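Local coordinates for protein carboxypeptidase A (Helicoverpa armigera, PDB 1JQG) that is a mid-gut zinc metallocarboxypeptidase, seen as its proenzyme, that probably removes single residues from the C-terminal ends of peptides, at residues K38-F43 with S80-K85; F68-F73 with Y84-E89; I211-L216 with V415-A420. All blocks are in the same frame, centred on the assembly; numbering follows the deposited sequence.

Interaction 1 of 3, residues K38-F43 with S80-K85; sequences KLVHDF and SGVQYK
Leu39 meets Ser80 and Val82 through one methyl group. Its CG is anti to the backbone N (chi1 -169°), and from there CD2 reaches the end of the neighbouring helix. Leu39 CD2 lies 3.7 Å from Ser80 CB, a plain van der Waals contact. The same methyl is more loosely placed against Val82, at 4.3 Å from Val82 CG2. The polar end of Ser80 is used elsewhere: its OG is hydrogen-bonded to Phe76 O, one turn back in helix 70-80. That helix ends here in a Schellman motif, with Gly81 at positive phi (77°) turning the chain toward strand 83-88. This belongs to the globular activation domain, an open alpha/beta sandwich in which helices 34-46 and 70-80 lie on a four-stranded antiparallel sheet. Next along the helix, Val40 points one branch at the same turn. Its CG2, anti to the carbonyl carbon, sits over both methyls of Val82, 3.9 Å from Val82 CG1 and 4.0 Å from Val82 CG2. Both valines are buried, and both also touch Val31 in the loop after strand 25-30. Further on, the Phe43 ring turns to helix 70-80 and stacks with Phe76.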
loop_
_atom_site.group_PDB
_atom_site.type_symbol
_atom_site.label_atom_id
_atom_site.label_comp_id
_atom_site.label_asym_id
_atom_site.label_seq_id
_atom_site.Cartn_x
_atom_site.Cartn_y
_atom_site.Cartn_z
ATOM N N LYS A 38 -10.448 -18.447 -12.230
ATOM C CA LYS A 38 -11.804 -18.004 -11.999
ATOM C C LYS A 38 -12.450 -18.860 -10.900
ATOM O O LYS A 38 -13.046 -18.407 -9.929
ATOM C CB LYS A 38 -12.628 -18.124 -13.290
ATOM C CG LYS A 38 -13.442 -16.975 -13.822
ATOM C CD LYS A 38 -14.318 -16.306 -12.771
ATOM C CE LYS A 38 -14.832 -14.962 -13.282
ATOM N NZ LYS A 38 -15.391 -15.148 -14.663
ATOM N N LEU A 39 -12.268 -20.165 -11.005
ATOM C CA LEU A 39 -12.784 -21.144 -10.078
ATOM C C LEU A 39 -12.415 -20.775 -8.646
ATOM O O LEU A 39 -13.259 -20.643 -7.762
ATOM C CB LEU A 39 -12.217 -22.530 -10.376
ATOM C CG LEU A 39 -12.798 -23.754 -9.688
ATOM C CD1 LEU A 39 -14.281 -23.968 -9.989
ATOM C CD2 LEU A 39 -12.005 -24.990 -10.130
ATOM N N VAL A 40 -11.113 -20.652 -8.397
ATOM C CA VAL A 40 -10.563 -20.432 -7.066
ATOM C C VAL A 40 -10.931 -19.054 -6.546
ATOM O O VAL A 40 -11.302 -18.902 -5.379
ATOM C CB VAL A 40 -9.035 -20.618 -7.026
ATOM C CG1 VAL A 40 -8.433 -20.348 -5.669
ATOM C CG2 VAL A 40 -8.688 -22.045 -7.443
ATOM N N HIS A 41 -10.950 -18.076 -7.431
ATOM C CA HIS A 41 -11.224 -16.687 -7.108
ATOM C C HIS A 41 -12.620 -16.489 -6.550
ATOM O O HIS A 41 -12.741 -15.917 -5.473
ATOM C CB HIS A 41 -11.037 -15.778 -8.326
ATOM C CG HIS A 41 -11.221 -14.326 -8.009
ATOM N ND1 HIS A 41 -10.279 -13.586 -7.335
ATOM C CD2 HIS A 41 -12.253 -13.481 -8.280
ATOM C CE1 HIS A 41 -10.722 -12.353 -7.199
ATOM N NE2 HIS A 41 -11.918 -12.257 -7.766
ATOM N N ASP A 42 -13.637 -16.992 -7.218
ATOM C CA ASP A 42 -15.024 -16.901 -6.798
ATOM C C ASP A 42 -15.242 -17.650 -5.483
ATOM O O ASP A 42 -15.967 -17.186 -4.603
ATOM C CB ASP A 42 -15.944 -17.473 -7.884
ATOM C CG ASP A 42 -15.910 -16.690 -9.177
ATOM O OD1 ASP A 42 -15.549 -15.493 -9.135
ATOM O OD2 ASP A 42 -16.252 -17.253 -10.230
ATOM N N PHE A 43 -14.598 -18.818 -5.352
ATOM C CA PHE A 43 -14.758 -19.636 -4.156
ATOM C C PHE A 43 -14.255 -18.896 -2.911
ATOM O O PHE A 43 -14.928 -18.800 -1.901
ATOM C CB PHE A 43 -14.004 -20.947 -4.294
ATOM C CG PHE A 43 -14.057 -21.825 -3.072
ATOM C CD1 PHE A 43 -15.249 -22.376 -2.647
ATOM C CD2 PHE A 43 -12.905 -22.123 -2.371
ATOM C CE1 PHE A 43 -15.324 -23.187 -1.527
ATOM C CE2 PHE A 43 -12.954 -22.943 -1.252
ATOM C CZ PHE A 43 -14.162 -23.468 -0.832
ATOM N N SER A 80 -11.885 -30.208 -7.145
ATOM C CA SER A 80 -11.693 -29.366 -8.319
ATOM C C SER A 80 -10.386 -29.643 -9.062
ATOM O O SER A 80 -10.120 -29.067 -10.123
ATOM C CB SER A 80 -11.756 -27.902 -7.884
ATOM O OG SER A 80 -13.095 -27.596 -7.513
ATOM N N GLY A 81 -9.500 -30.448 -8.476
ATOM C CA GLY A 81 -8.204 -30.733 -9.070
ATOM C C GLY A 81 -7.178 -29.620 -8.919
ATOM O O GLY A 81 -6.156 -29.646 -9.612
ATOM N N VAL A 82 -7.376 -28.684 -7.996
ATOM C CA VAL A 82 -6.474 -27.561 -7.796
ATOM C C VAL A 82 -5.471 -27.895 -6.698
ATOM O O VAL A 82 -5.861 -28.281 -5.605
ATOM C CB VAL A 82 -7.209 -26.243 -7.464
ATOM C CG1 VAL A 82 -6.287 -25.070 -7.200
ATOM C CG2 VAL A 82 -8.118 -25.850 -8.626
ATOM N N GLN A 83 -4.190 -27.835 -7.001
ATOM C CA GLN A 83 -3.124 -28.046 -6.054
ATOM C C GLN A 83 -3.085 -26.987 -4.946
ATOM O O GLN A 83 -3.276 -25.793 -5.193
ATOM C CB GLN A 83 -1.743 -28.067 -6.731
ATOM C CG GLN A 83 -1.655 -29.065 -7.866
ATOM C CD GLN A 83 -0.385 -28.904 -8.675
ATOM O OE1 GLN A 83 -0.386 -28.398 -9.803
ATOM N NE2 GLN A 83 0.723 -29.345 -8.082
ATOM N N TYR A 84 -2.753 -27.485 -3.762
ATOM C CA TYR A 84 -2.595 -26.578 -2.656
ATOM C C TYR A 84 -1.661 -27.231 -1.646
ATOM O O TYR A 84 -1.443 -28.425 -1.641
ATOM C CB TYR A 84 -3.925 -26.372 -1.944
ATOM C CG TYR A 84 -4.517 -27.593 -1.266
ATOM C CD1 TYR A 84 -4.249 -27.904 0.061
ATOM C CD2 TYR A 84 -5.351 -28.446 -1.976
ATOM C CE1 TYR A 84 -4.801 -29.015 0.668
ATOM C CE2 TYR A 84 -5.893 -29.567 -1.375
ATOM C CZ TYR A 84 -5.620 -29.845 -0.055
ATOM O OH TYR A 84 -6.174 -30.950 0.536
ATOM N N LYS A 85 -1.278 -26.325 -0.752
ATOM C CA LYS A 85 -0.550 -26.956 0.348
ATOM C C LYS A 85 -0.228 -25.983 1.459
ATOM O O LYS A 85 -0.053 -24.788 1.278
ATOM C CB LYS A 85 0.649 -27.693 -0.187
ATOM C CG LYS A 85 1.791 -26.762 -0.534
ATOM C CD LYS A 85 2.939 -27.508 -1.204
ATOM C CE LYS A 85 3.746 -28.314 -0.186
ATOM N NZ LYS A 85 4.475 -27.370 0.729
#

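Interaction 2 of 3, residues F68-F73 with Y84-E89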
loop_
_atom_site.group_PDB
_atom_site.type_symbol
_atom_site.label_atom_id
_atom_site.label_comp_id
_atom_site.label_asym_id
_atom_site.label_seq_id
_atom_site.Cartn_x
_atom_site.Cartn_y
_atom_site.Cartn_z
ATOM N N PHE A 68 -12.213 -22.955 11.305
ATOM C CA PHE A 68 -13.513 -23.541 11.071
ATOM C C PHE A 68 -13.884 -23.614 9.605
ATOM O O PHE A 68 -15.028 -23.932 9.271
ATOM C CB PHE A 68 -14.593 -22.774 11.855
ATOM C CG PHE A 68 -14.481 -22.949 13.348
ATOM C CD1 PHE A 68 -14.234 -21.845 14.149
ATOM C CD2 PHE A 68 -14.601 -24.186 13.953
ATOM C CE1 PHE A 68 -14.125 -21.974 15.522
ATOM C CE2 PHE A 68 -14.492 -24.316 15.320
ATOM C CZ PHE A 68 -14.254 -23.212 16.115
ATOM N N LYS A 69 -12.949 -23.344 8.711
ATOM C CA LYS A 69 -13.189 -23.396 7.277
ATOM C C LYS A 69 -12.103 -24.160 6.540
ATOM O O LYS A 69 -12.196 -24.360 5.339
ATOM C CB LYS A 69 -13.267 -21.979 6.691
ATOM C CG LYS A 69 -14.577 -21.256 6.969
ATOM C CD LYS A 69 -14.477 -19.817 6.499
ATOM C CE LYS A 69 -15.771 -19.058 6.660
ATOM N NZ LYS A 69 -15.617 -17.654 6.184
ATOM N N ARG A 70 -11.111 -24.652 7.260
ATOM C CA ARG A 70 -9.987 -25.380 6.701
ATOM C C ARG A 70 -10.394 -26.654 5.983
ATOM O O ARG A 70 -9.867 -26.960 4.912
ATOM C CB ARG A 70 -8.923 -25.717 7.741
ATOM C CG ARG A 70 -8.216 -24.506 8.340
ATOM C CD ARG A 70 -7.139 -24.938 9.306
ATOM N NE ARG A 70 -6.253 -25.954 8.733
ATOM C CZ ARG A 70 -5.083 -26.299 9.293
ATOM N NH1 ARG A 70 -4.645 -25.729 10.418
ATOM N NH2 ARG A 70 -4.401 -27.249 8.638
ATOM N N GLU A 71 -11.332 -27.394 6.576
ATOM C CA GLU A 71 -11.811 -28.648 6.004
ATOM C C GLU A 71 -12.648 -28.426 4.749
ATOM O O GLU A 71 -12.507 -29.151 3.757
ATOM C CB GLU A 71 -12.617 -29.438 7.042
ATOM C CG GLU A 71 -12.899 -30.885 6.665
ATOM C CD GLU A 71 -13.421 -31.711 7.830
ATOM O OE1 GLU A 71 -14.630 -31.639 8.177
ATOM O OE2 GLU A 71 -12.629 -32.470 8.452
ATOM N N ILE A 72 -13.536 -27.436 4.776
ATOM C CA ILE A 72 -14.377 -27.107 3.632
ATOM C C ILE A 72 -13.544 -26.567 2.467
ATOM O O ILE A 72 -13.823 -26.838 1.300
ATOM C CB ILE A 72 -15.433 -26.054 4.014
ATOM C CG1 ILE A 72 -16.340 -26.555 5.150
ATOM C CG2 ILE A 72 -16.265 -25.671 2.802
ATOM C CD1 ILE A 72 -17.266 -25.445 5.650
ATOM N N PHE A 73 -12.530 -25.765 2.801
ATOM C CA PHE A 73 -11.688 -25.093 1.836
ATOM C C PHE A 73 -10.903 -26.099 0.993
ATOM O O PHE A 73 -10.952 -26.031 -0.246
ATOM C CB PHE A 73 -10.748 -24.101 2.516
ATOM C CG PHE A 73 -9.644 -23.567 1.649
ATOM C CD1 PHE A 73 -8.343 -24.030 1.732
ATOM C CD2 PHE A 73 -9.955 -22.558 0.733
ATOM C CE1 PHE A 73 -7.363 -23.471 0.918
ATOM C CE2 PHE A 73 -8.980 -22.018 -0.078
ATOM C CZ PHE A 73 -7.680 -22.468 0.020
ATOM N N TYR A 84 -2.753 -27.485 -3.762
ATOM C CA TYR A 84 -2.595 -26.578 -2.656
ATOM C C TYR A 84 -1.661 -27.231 -1.646
ATOM O O TYR A 84 -1.443 -28.425 -1.641
ATOM C CB TYR A 84 -3.925 -26.372 -1.944
ATOM C CG TYR A 84 -4.517 -27.593 -1.266
ATOM C CD1 TYR A 84 -4.249 -27.904 0.061
ATOM C CD2 TYR A 84 -5.351 -28.446 -1.976
ATOM C CE1 TYR A 84 -4.801 -29.015 0.668
ATOM C CE2 TYR A 84 -5.893 -29.567 -1.375
ATOM C CZ TYR A 84 -5.620 -29.845 -0.055
ATOM O OH TYR A 84 -6.174 -30.950 0.536
ATOM N N LYS A 85 -1.278 -26.325 -0.752
ATOM C CA LYS A 85 -0.550 -26.956 0.348
ATOM C C LYS A 85 -0.228 -25.983 1.459
ATOM O O LYS A 85 -0.053 -24.788 1.278
ATOM C CB LYS A 85 0.649 -27.693 -0.187
ATOM C CG LYS A 85 1.791 -26.762 -0.534
ATOM C CD LYS A 85 2.939 -27.508 -1.204
ATOM C CE LYS A 85 3.746 -28.314 -0.186
ATOM N NZ LYS A 85 4.475 -27.370 0.729
ATOM N N LEU A 86 -0.228 -26.527 2.680
ATOM C CA LEU A 86 -0.126 -25.942 3.987
ATOM C C LEU A 86 1.260 -25.336 4.261
ATOM O O LEU A 86 2.240 -26.034 4.486
ATOM C CB LEU A 86 -0.451 -26.886 5.176
ATOM C CG LEU A 86 -0.628 -26.285 6.577
ATOM C CD1 LEU A 86 -1.928 -25.466 6.634
ATOM C CD2 LEU A 86 -0.635 -27.304 7.702
ATOM N N GLU A 87 1.281 -23.996 4.330
ATOM C CA GLU A 87 2.490 -23.264 4.602
ATOM C C GLU A 87 2.661 -22.993 6.087
ATOM O O GLU A 87 3.747 -23.054 6.651
ATOM C CB GLU A 87 2.507 -21.956 3.793
ATOM C CG GLU A 87 3.841 -21.203 3.955
ATOM C CD GLU A 87 3.944 -20.001 3.034
ATOM O OE1 GLU A 87 4.280 -20.233 1.857
ATOM O OE2 GLU A 87 3.695 -18.868 3.512
ATOM N N VAL A 88 1.596 -22.519 6.704
ATOM C CA VAL A 88 1.567 -22.141 8.109
ATOM C C VAL A 88 0.312 -22.727 8.748
ATOM O O VAL A 88 -0.781 -22.369 8.347
ATOM C CB VAL A 88 1.572 -20.636 8.327
ATOM C CG1 VAL A 88 1.741 -20.300 9.814
ATOM C CG2 VAL A 88 2.664 -19.898 7.556
ATOM N N GLU A 89 0.468 -23.596 9.729
ATOM C CA GLU A 89 -0.673 -24.247 10.366
ATOM C C GLU A 89 -1.359 -23.333 11.371
ATOM O O GLU A 89 -2.573 -23.427 11.548
ATOM C CB GLU A 89 -0.237 -25.567 11.020
ATOM C CG GLU A 89 -1.420 -26.395 11.522
ATOM C CD GLU A 89 -0.985 -27.781 11.986
ATOM O OE1 GLU A 89 -1.069 -28.672 11.111
ATOM O OE2 GLU A 89 -0.584 -27.953 13.160
#
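The first turn of helix 70-80 stands well apart from the end of strand 83-88, with Arg70 CA 10.1 Å from Glu89 CA, the nearest pair of CA atoms. In the alpha/beta fold of the globular activation domain, this helix packs on the sheet and the strand is an edge strand. A classic beta bulge, with Glu87 and Val88 both facing Val26, lies just before Glu89. Lys69 is the N-cap of the helix.

Arg70 bridges the gap with its side chain. The chain bends at chi3 (50°), and its two terminal nitrogens go to different partners. Arg70 NH2 touches the branched end of Leu86, 3.6 Å from Leu86 CD1 and 3.9 Å from Leu86 CD2. The two side chains meet at about a right angle. Arg70 NH1 turns to Glu89, 3.3 Å from Glu89 O, at too poor an angle for a hydrogen bond. Leu86 also touches Ala25 and Tyr27 of strand 25-30, and Arg70 NE has a weak hydrogen bond to Tyr27 OH. The carboxylate of Glu89 is near but makes no salt bridge, with Arg70 NH2 4.4 Å from Glu89 OE1 and the two planes 43° apart. With an alanine here, Leu86 would probably lose cover, Tyr27 OH its weak NE partner, and the Glu89 carboxylate its nearby positive charge. Glu89 CG lies in the guanidinium plane, at its edge, 3.5 Å from Arg70 NH1.

Interaction 3 of 3, residues I211-L216 with V415-A420; sequences IDWIIL and VGARAA
This is a small, buried, apolar contact between the start of an inner strand of the central sheet and the C-terminal helix of the enzyme domain. Strand 212-216 lies inside the mixed eight-stranded sheet, between strands 155-161 and 173-178. Helix 402-421 packs against the sheet near the strand's first residues. The approach is made by Ala417, whose CA is 8.3 Å from the CA of Ile211.

Ala417 CB points at the strand and meets two large side chains. The nearer is Trp213, with CH2 3.6 Å from Ala417 CB. The methyl comes to the far corner of the six-membered ring at an oblique angle. Trp213 CG is anti to the carbonyl carbon (chi1 -51°), and this carries the indole from the strand to the helix. The second partner is Ile211, whose CD1 is 4.1 Å from Ala417 CB. Ile211 CD1 also rests 4.0 Å from Ala417 O, so it covers the helix backbone as well as the methyl.

Ile211 plays a second part through its other branch. Its CG2 sits 3.6 Å above one face of the indole, offset toward the rim. At the polar side of the ring, Trp213 NE1 is hydrogen-bonded to Leu207 O, which is likely to limit the rotation of the indole. Beyond this, Arg418 makes salt bridges to Glu204 and Asp206, adding a charged link between the same helix and the chain leading to the strand. A helix laid over a central mixed sheet in this way is typical of the alpha/beta/alpha fold of M14 zinc carboxypeptidases.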
loop_
_atom_site.group_PDB
_atom_site.type_symbol
_atom_site.label_atom_id
_atom_site.label_comp_id
_atom_site.label_asym_id
_atom_site.label_seq_id
_atom_site.Cartn_x
_atom_site.Cartn_y
_atom_site.Cartn_z
ATOM N N ILE A 211 11.063 20.282 -8.046
ATOM C CA ILE A 211 9.873 19.506 -7.820
ATOM C C ILE A 211 9.163 19.848 -6.506
ATOM O O ILE A 211 9.810 19.971 -5.460
ATOM C CB ILE A 211 10.181 17.988 -7.874
ATOM C CG1 ILE A 211 10.863 17.596 -9.203
ATOM C CG2 ILE A 211 8.887 17.175 -7.746
ATOM C CD1 ILE A 211 11.394 16.184 -9.290
ATOM N N ASP A 212 7.852 19.980 -6.575
ATOM C CA ASP A 212 7.001 20.117 -5.385
ATOM C C ASP A 212 6.399 18.783 -4.929
ATOM O O ASP A 212 6.019 17.979 -5.787
ATOM C CB ASP A 212 5.844 21.056 -5.705
ATOM C CG ASP A 212 6.216 22.507 -5.659
ATOM O OD1 ASP A 212 7.339 22.848 -5.272
ATOM O OD2 ASP A 212 5.389 23.381 -6.034
ATOM N N TRP A 213 6.504 18.456 -3.652
ATOM C CA TRP A 213 6.107 17.129 -3.175
ATOM C C TRP A 213 4.960 17.181 -2.161
ATOM O O TRP A 213 4.768 18.094 -1.356
ATOM C CB TRP A 213 7.269 16.367 -2.564
ATOM C CG TRP A 213 8.503 16.301 -3.394
ATOM C CD1 TRP A 213 9.387 17.317 -3.677
ATOM C CD2 TRP A 213 9.042 15.139 -4.027
ATOM N NE1 TRP A 213 10.421 16.859 -4.455
ATOM C CE2 TRP A 213 10.234 15.523 -4.677
ATOM C CE3 TRP A 213 8.655 13.800 -4.095
ATOM C CZ2 TRP A 213 11.020 14.615 -5.403
ATOM C CZ3 TRP A 213 9.405 12.915 -4.807
ATOM C CH2 TRP A 213 10.578 13.317 -5.467
ATOM N N ILE A 214 4.110 16.143 -2.243
ATOM C CA ILE A 214 3.005 15.934 -1.345
ATOM C C ILE A 214 3.217 14.526 -0.818
ATOM O O ILE A 214 3.220 13.553 -1.579
ATOM C CB ILE A 214 1.642 16.074 -2.033
ATOM C CG1 ILE A 214 1.364 17.539 -2.416
ATOM C CG2 ILE A 214 0.505 15.566 -1.123
ATOM C CD1 ILE A 214 0.096 17.791 -3.207
ATOM N N ILE A 215 3.346 14.378 0.506
ATOM C CA ILE A 215 3.537 13.070 1.110
ATOM C C ILE A 215 2.534 12.828 2.210
ATOM O O ILE A 215 2.505 13.580 3.186
ATOM C CB ILE A 215 4.977 12.920 1.636
ATOM C CG1 ILE A 215 5.989 13.151 0.493
ATOM C CG2 ILE A 215 5.178 11.532 2.254
ATOM C CD1 ILE A 215 7.441 12.949 0.858
ATOM N N LEU A 216 1.786 11.731 2.084
ATOM C CA LEU A 216 0.789 11.319 3.080
ATOM C C LEU A 216 1.195 9.966 3.685
ATOM O O LEU A 216 0.995 8.894 3.097
ATOM C CB LEU A 216 -0.604 11.243 2.430
ATOM C CG LEU A 216 -1.771 10.726 3.267
ATOM C CD1 LEU A 216 -2.071 11.588 4.480
ATOM C CD2 LEU A 216 -3.072 10.665 2.475
ATOM N N VAL A 415 14.049 8.283 -9.494
ATOM C CA VAL A 415 14.275 8.022 -10.901
ATOM C C VAL A 415 12.974 8.301 -11.623
ATOM O O VAL A 415 13.005 8.840 -12.741
ATOM C CB VAL A 415 14.746 6.598 -11.168
ATOM C CG1 VAL A 415 14.541 6.184 -12.610
ATOM C CG2 VAL A 415 16.238 6.416 -10.878
ATOM N N GLY A 416 11.880 7.911 -10.958
ATOM C CA GLY A 416 10.556 8.091 -11.542
ATOM C C GLY A 416 10.142 9.557 -11.554
ATOM O O GLY A 416 9.641 10.055 -12.580
ATOM N N ALA A 417 10.391 10.222 -10.421
ATOM C CA ALA A 417 10.055 11.629 -10.266
ATOM C C ALA A 417 10.768 12.487 -11.317
ATOM O O ALA A 417 10.134 13.369 -11.863
ATOM C CB ALA A 417 10.261 12.234 -8.889
ATOM N N ARG A 418 12.033 12.181 -11.577
ATOM C CA ARG A 418 12.816 12.936 -12.527
ATOM C C ARG A 418 12.389 12.634 -13.952
ATOM O O ARG A 418 12.351 13.535 -14.830
ATOM C CB ARG A 418 14.333 12.665 -12.353
ATOM C CG ARG A 418 14.923 13.371 -11.142
ATOM C CD ARG A 418 16.448 13.347 -11.085
ATOM N NE ARG A 418 16.945 12.088 -10.604
ATOM C CZ ARG A 418 17.823 11.939 -9.622
ATOM N NH1 ARG A 418 18.285 13.013 -9.030
ATOM N NH2 ARG A 418 18.261 10.757 -9.195
ATOM N N ALA A 419 12.124 11.357 -14.222
ATOM C CA ALA A 419 11.635 10.930 -15.533
ATOM C C ALA A 419 10.236 11.450 -15.824
ATOM O O ALA A 419 9.959 11.949 -16.916
ATOM C CB ALA A 419 11.622 9.407 -15.630
ATOM N N ALA A 420 9.363 11.403 -14.798
ATOM C CA ALA A 420 7.985 11.863 -14.963
ATOM C C ALA A 420 7.957 13.383 -15.106
ATOM O O ALA A 420 7.155 13.936 -15.844
ATOM C CB ALA A 420 7.155 11.398 -13.785
#

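How the interactions relate
From the N terminus, helix 34-46 comes first, and interaction 1 ties it to the end of helix 70-80 and the turn before strand 83-88. That loop encloses helix 70-80. Interaction 2 opens within it and closes beyond it, so the two loops cross rather than nest. It ties the start of helix 70-80 to the far end of strand 83-88 and to Glu89 just after it. The pair shares Tyr84 and Lys85, and the contacts touch where Phe43 packs on Phe73. Both lie in the globular activation domain. Interaction 3 follows separately, bridging 198 residues to bring the C-terminal helix to the enzyme's central sheet. It lies, centre to centre, about 41 Å from interaction 1 and about 43 Å from interaction 2.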